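Long-range contacts in peptidoglycan glycosyltransferase (Eggerthella lenta, PDB 4MNR), which is a member of the penicillin-binding protein family, built around a transpeptidase domain of the beta-lactamase-like clan with a dimerisation-type domain ahead of it in the chain: residues A[211-216]-A[245-250]; A[270-275]-A[338-343]. All blocks are in the same frame, centred on the assembly; numbering follows the deposited sequence. Where two conformers were deposited one is given.

Contact 1 (A[211-216]-A[245-250]); sequences GTMEIG and FGQLGV
Selenomethionine Met213 lays the end of its side chain over one face of the Gln247 amide. SE sits 3.7 Å from Gln247 CD, almost straight above it, and CE follows over the same face at 3.8 Å from CD. A chi1 of 75° tucks CG of Met213 in between the N and C of its own backbone, and a bend at chi3 (-76°) brings the terminal methyl down flat along the amide instead of away from it. This is dispersion contact with a flat polar group; its NE2 is bonded elsewhere, donating to the carbonyls of Ser208 and of Thr243, one turn back in the same helix. Two acceptors on NE2 probably restrict rotation of the amide whose face the selenium covers.

The apolar part belongs to Ile215, whose two branches part over the helix. CD1 reaches the peptide joining Gly246 and Gln247, 4.0 Å from Gly246 C, where glycine offers no side chain to block the approach. CG2, anti to the backbone N of Ile215, instead meets Val250 CG2 at 3.8 Å, one turn further along, and the two side chains run antiparallel alongside each other. The axes of the two segments are 10.2 Å apart at closest approach and inclined by 19°, a separation spanned by side chains.

Strand 212-215 forms a two-stranded antiparallel hairpin with strand 218-221, Met213 pairing with Val220, while Glu214 OE2 accepts from Asn217 N at the turn. The hairpin lies along helix 242-263 within the transpeptidase domain. That helix reaches inward through Phe245 and Leu248, which pack on helices 188-197 and 233-239.

Contact 2 (A[270-275]-A[338-343]); sequences IDFPLY and MQPYLV
Gln339 reaches across to the backbone of Asp271. From CB its chain sets out with CG anti to the backbone N, then bends at chi2 (67°), which swings the amide toward segment 270-275. CD comes within 3.9 Å of Asp271 O. NE2 has two acceptors: Asp271 O at 2.8 Å, in a weak bond with an N-H...O angle of only 129°, and Pro340 O at 3.0 Å, a straighter bond (152°) that arrives on a lone pair in the carbonyl plane. OE1 takes a hydrogen from a water 2.7 Å away, and this water in turn accepts from Asp271 N. Both backbone polar groups of Asp271 are thus engaged by one amide, directly and through water.

Beside this bridge, Phe272 turns the edge of its ring to Pro340 O, while its CE1 lies 4.0 Å from Pro340 CB. Leu342 CD2 touches both Phe272 CZ and Leu274 CD1, 3.8 Å from the latter, the two meeting it from directions nearly at a right angle. Phe272, Leu274 and Leu342 also pack on strand 142-148, and Ile270 and Pro340 on helix 321-332.

Two loops that run nearly parallel are therefore joined without direct backbone-to-backbone bonding: apolar side chains pack where the loops face strand 142-148 and helix 321-332, and polar cohesion rests on a single glutamine amide, one weak direct bond and a bridging water.

Both contacts belong to the transpeptidase domain, yet lie on opposite sides of the chain's centre. Their centres are 36 Å apart and their nearest atoms about 21 Å, so they do not touch. Contact 1 is the more peripheral, its centre 27 Å from that of the chain against 12 Å for contact 2. They follow in series: helix 242-263, which supplies the second segment of contact 1, leads into the loop holding 270-275. The magnesium ion in the model lies about 9 Å from the side chain of Gln247, too far for that side chain to coordinate it. In each contact a glutamine amide donates to backbone carbonyls, in contact 1 outside the two segments, in contact 2 within and across them.

Contact 1 (A[211-216]-A[245-250])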
loop_
_atom_site.group_PDB
_atom_site.type_symbol
_atom_site.label_atom_id
_atom_site.label_comp_id
_atom_site.label_asym_id
_atom_site.label_seq_id
_atom_site.Cartn_x
_atom_site.Cartn_y
_atom_site.Cartn_z
ATOM N N GLY A 211 29.701 4.582 0.255
ATOM C CA GLY A 211 29.065 3.539 -0.527
ATOM C C GLY A 211 28.788 2.331 0.347
ATOM O O GLY A 211 27.764 1.657 0.201
ATOM N N THR A 212 29.730 2.038 1.233
ATOM C CA THR A 212 29.549 0.979 2.208
ATOM C C THR A 212 30.071 1.470 3.542
ATOM O O THR A 212 30.914 2.364 3.611
ATOM C CB THR A 212 30.322 -0.309 1.823
ATOM O OG1 THR A 212 31.727 -0.052 1.867
ATOM C CG2 THR A 212 29.954 -0.784 0.423
HETATM N N MSE A 213 29.562 0.878 4.607
HETATM C CA MSE A 213 30.126 1.086 5.931
HETATM C C MSE A 213 29.766 -0.045 6.867
HETATM O O MSE A 213 28.739 -0.709 6.704
HETATM C CB MSE A 213 29.704 2.421 6.527
HETATM C CG MSE A 213 28.301 2.435 7.014
HETATM SE SE MSE A 213 27.873 4.218 7.617
HETATM C CE MSE A 213 28.796 4.253 9.299
ATOM N N GLU A 214 30.626 -0.271 7.845
ATOM C CA GLU A 214 30.338 -1.283 8.840
ATOM C C GLU A 214 29.484 -0.697 9.957
ATOM O O GLU A 214 29.829 0.321 10.567
ATOM C CB GLU A 214 31.622 -1.908 9.394
ATOM C CG GLU A 214 31.376 -2.933 10.489
ATOM C CD GLU A 214 31.321 -2.298 11.855
ATOM O OE1 GLU A 214 32.141 -1.386 12.103
ATOM O OE2 GLU A 214 30.450 -2.694 12.664
ATOM N N ILE A 215 28.346 -1.336 10.202
ATOM C CA ILE A 215 27.520 -1.006 11.352
ATOM C C ILE A 215 27.166 -2.328 12.012
ATOM O O ILE A 215 26.674 -3.239 11.352
ATOM C CB ILE A 215 26.219 -0.261 10.954
ATOM C CG1 ILE A 215 26.539 1.071 10.257
ATOM C CG2 ILE A 215 25.346 -0.042 12.190
ATOM C CD1 ILE A 215 25.293 1.832 9.722
ATOM N N GLY A 216 27.457 -2.451 13.300
ATOM C CA GLY A 216 27.179 -3.682 14.027
ATOM C C GLY A 216 27.835 -4.932 13.451
ATOM O O GLY A 216 27.211 -5.995 13.387
ATOM N N PHE A 245 20.614 6.657 6.350
ATOM C CA PHE A 245 19.474 6.208 7.155
ATOM C C PHE A 245 19.855 5.146 8.193
ATOM O O PHE A 245 19.277 5.109 9.284
ATOM C CB PHE A 245 18.275 5.826 6.275
ATOM C CG PHE A 245 17.456 7.010 5.886
ATOM C CD1 PHE A 245 17.852 7.822 4.833
ATOM C CD2 PHE A 245 16.338 7.371 6.626
ATOM C CE1 PHE A 245 17.118 8.952 4.504
ATOM C CE2 PHE A 245 15.589 8.503 6.301
ATOM C CZ PHE A 245 15.983 9.293 5.234
ATOM N N GLY A 246 20.861 4.332 7.878
ATOM C CA GLY A 246 21.360 3.362 8.830
ATOM C C GLY A 246 21.924 4.051 10.058
ATOM O O GLY A 246 21.625 3.681 11.193
ATOM N N GLN A 247 22.739 5.074 9.826
ATOM C CA GLN A 247 23.317 5.842 10.921
ATOM C C GLN A 247 22.238 6.552 11.720
ATOM O O GLN A 247 22.337 6.656 12.941
ATOM C CB GLN A 247 24.315 6.860 10.381
ATOM C CG GLN A 247 25.554 6.219 9.767
ATOM C CD GLN A 247 26.454 7.260 9.143
ATOM O OE1 GLN A 247 27.322 7.824 9.816
ATOM N NE2 GLN A 247 26.230 7.546 7.857
ATOM N N LEU A 248 21.227 7.070 11.022
ATOM C CA LEU A 248 20.125 7.751 11.684
ATOM C C LEU A 248 19.361 6.774 12.587
ATOM O O LEU A 248 19.001 7.117 13.701
ATOM C CB LEU A 248 19.210 8.427 10.645
ATOM C CG LEU A 248 17.939 9.077 11.185
ATOM C CD1 LEU A 248 18.266 10.217 12.164
ATOM C CD2 LEU A 248 17.082 9.572 10.007
ATOM N N GLY A 249 19.151 5.548 12.113
ATOM C CA GLY A 249 18.536 4.504 12.920
ATOM C C GLY A 249 19.294 4.215 14.209
ATOM O O GLY A 249 18.695 4.131 15.282
ATOM N N VAL A 250 20.609 4.061 14.105
ATOM C CA VAL A 250 21.432 3.818 15.283
ATOM C C VAL A 250 21.374 5.021 16.221
ATOM O O VAL A 250 21.334 4.870 17.442
ATOM C CB VAL A 250 22.891 3.517 14.889
ATOM C CG1 VAL A 250 23.816 3.595 16.105
ATOM C CG2 VAL A 250 22.982 2.157 14.213
#

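Contact 2 (A[270-275]-A[338-343])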
loop_
_atom_site.group_PDB
_atom_site.type_symbol
_atom_site.label_atom_id
_atom_site.label_comp_id
_atom_site.label_asym_id
_atom_site.label_seq_id
_atom_site.Cartn_x
_atom_site.Cartn_y
_atom_site.Cartn_z
ATOM N N ILE A 270 -5.321 -4.036 11.856
ATOM C CA ILE A 270 -6.176 -3.021 11.271
ATOM C C ILE A 270 -7.389 -3.696 10.661
ATOM O O ILE A 270 -7.265 -4.633 9.879
ATOM C CB ILE A 270 -5.401 -2.175 10.252
ATOM C CG1 ILE A 270 -4.456 -1.232 11.011
ATOM C CG2 ILE A 270 -6.358 -1.384 9.360
ATOM C CD1 ILE A 270 -3.205 -0.850 10.251
ATOM N N ASP A 271 -8.567 -3.228 11.060
ATOM C CA ASP A 271 -9.822 -3.801 10.616
ATOM C C ASP A 271 -10.015 -3.505 9.123
ATOM O O ASP A 271 -9.805 -2.375 8.676
ATOM C CB ASP A 271 -10.945 -3.174 11.442
ATOM C CG ASP A 271 -12.288 -3.849 11.237
ATOM O OD1 ASP A 271 -12.329 -5.056 10.920
ATOM O OD2 ASP A 271 -13.310 -3.157 11.416
ATOM N N PHE A 272 -10.398 -4.519 8.353
ATOM C CA PHE A 272 -10.614 -4.342 6.915
ATOM C C PHE A 272 -11.496 -5.491 6.425
ATOM O O PHE A 272 -11.415 -6.602 6.954
ATOM C CB PHE A 272 -9.259 -4.284 6.172
ATOM C CG PHE A 272 -9.336 -3.652 4.807
ATOM C CD1 PHE A 272 -9.683 -2.309 4.665
ATOM C CD2 PHE A 272 -9.053 -4.387 3.667
ATOM C CE1 PHE A 272 -9.766 -1.728 3.420
ATOM C CE2 PHE A 272 -9.129 -3.804 2.418
ATOM C CZ PHE A 272 -9.485 -2.481 2.287
ATOM N N PRO A 273 -12.376 -5.225 5.442
ATOM C CA PRO A 273 -13.279 -6.296 5.000
ATOM C C PRO A 273 -12.562 -7.435 4.277
ATOM O O PRO A 273 -13.067 -8.552 4.257
ATOM C CB PRO A 273 -14.254 -5.579 4.057
ATOM C CG PRO A 273 -13.556 -4.323 3.656
ATOM C CD PRO A 273 -12.743 -3.924 4.857
ATOM N N LEU A 274 -11.400 -7.157 3.702
ATOM C CA LEU A 274 -10.609 -8.200 3.070
ATOM C C LEU A 274 -9.496 -8.600 4.025
ATOM O O LEU A 274 -9.032 -7.779 4.815
ATOM C CB LEU A 274 -10.005 -7.687 1.770
ATOM C CG LEU A 274 -10.971 -6.962 0.823
ATOM C CD1 LEU A 274 -10.241 -6.543 -0.431
ATOM C CD2 LEU A 274 -12.188 -7.831 0.505
ATOM N N TYR A 275 -9.070 -9.854 3.953
ATOM C CA TYR A 275 -7.966 -10.322 4.773
ATOM C C TYR A 275 -6.759 -9.434 4.579
ATOM O O TYR A 275 -6.325 -9.213 3.451
ATOM C CB TYR A 275 -7.587 -11.745 4.408
ATOM C CG TYR A 275 -6.306 -12.168 5.077
ATOM C CD1 TYR A 275 -6.272 -12.411 6.441
ATOM C CD2 TYR A 275 -5.131 -12.291 4.353
ATOM C CE1 TYR A 275 -5.094 -12.785 7.070
ATOM C CE2 TYR A 275 -3.946 -12.670 4.974
ATOM C CZ TYR A 275 -3.940 -12.907 6.330
ATOM O OH TYR A 275 -2.773 -13.286 6.960
HETATM N N MSE A 338 -6.576 8.118 8.375
HETATM C CA MSE A 338 -7.991 7.750 8.421
HETATM C C MSE A 338 -8.137 6.239 8.238
HETATM O O MSE A 338 -7.319 5.611 7.559
HETATM C CB MSE A 338 -8.763 8.476 7.313
HETATM C CG MSE A 338 -8.673 10.004 7.370
HETATM SE SE MSE A 338 -9.402 10.762 9.007
HETATM C CE MSE A 338 -11.288 10.514 8.585
ATOM N N GLN A 339 -9.172 5.658 8.842
ATOM C CA GLN A 339 -9.441 4.227 8.686
ATOM C C GLN A 339 -9.724 3.914 7.208
ATOM O O GLN A 339 -10.629 4.495 6.619
ATOM C CB GLN A 339 -10.650 3.850 9.547
ATOM C CG GLN A 339 -11.227 2.498 9.248
ATOM C CD GLN A 339 -10.269 1.377 9.614
ATOM O OE1 GLN A 339 -9.673 1.387 10.689
ATOM N NE2 GLN A 339 -10.110 0.413 8.719
ATOM N N PRO A 340 -8.943 3.005 6.598
ATOM C CA PRO A 340 -9.222 2.669 5.192
ATOM C C PRO A 340 -10.582 1.992 5.066
ATOM O O PRO A 340 -10.924 1.168 5.910
ATOM C CB PRO A 340 -8.111 1.680 4.835
ATOM C CG PRO A 340 -7.591 1.177 6.161
ATOM C CD PRO A 340 -7.734 2.330 7.102
ATOM N N TYR A 341 -11.351 2.342 4.043
ATOM C CA TYR A 341 -12.609 1.645 3.812
ATOM C C TYR A 341 -12.924 1.480 2.334
ATOM O O TYR A 341 -12.452 2.256 1.497
ATOM C CB TYR A 341 -13.773 2.314 4.547
ATOM C CG TYR A 341 -14.211 3.665 4.031
ATOM C CD1 TYR A 341 -13.510 4.814 4.361
ATOM C CD2 TYR A 341 -15.354 3.793 3.249
ATOM C CE1 TYR A 341 -13.906 6.051 3.919
ATOM C CE2 TYR A 341 -15.772 5.035 2.806
ATOM C CZ TYR A 341 -15.041 6.159 3.142
ATOM O OH TYR A 341 -15.447 7.397 2.711
ATOM N N LEU A 342 -13.737 0.468 2.045
ATOM C CA LEU A 342 -13.993 0.020 0.692
ATOM C C LEU A 342 -15.483 0.076 0.347
ATOM O O LEU A 342 -15.849 0.084 -0.822
ATOM C CB LEU A 342 -13.487 -1.421 0.580
ATOM C CG LEU A 342 -13.080 -2.062 -0.734
ATOM C CD1 LEU A 342 -12.345 -1.083 -1.625
ATOM C CD2 LEU A 342 -12.200 -3.272 -0.410
ATOM N N VAL A 343 -16.348 0.089 1.365
ATOM C CA VAL A 343 -17.796 0.131 1.122
ATOM C C VAL A 343 -18.371 1.481 1.483
ATOM O O VAL A 343 -18.280 1.901 2.636
ATOM C CB VAL A 343 -18.553 -0.984 1.887
ATOM C CG1 VAL A 343 -20.085 -0.815 1.736
ATOM C CG2 VAL A 343 -18.100 -2.334 1.375
HETATM O O HOH W 1 -8.758 -0.616 12.196
#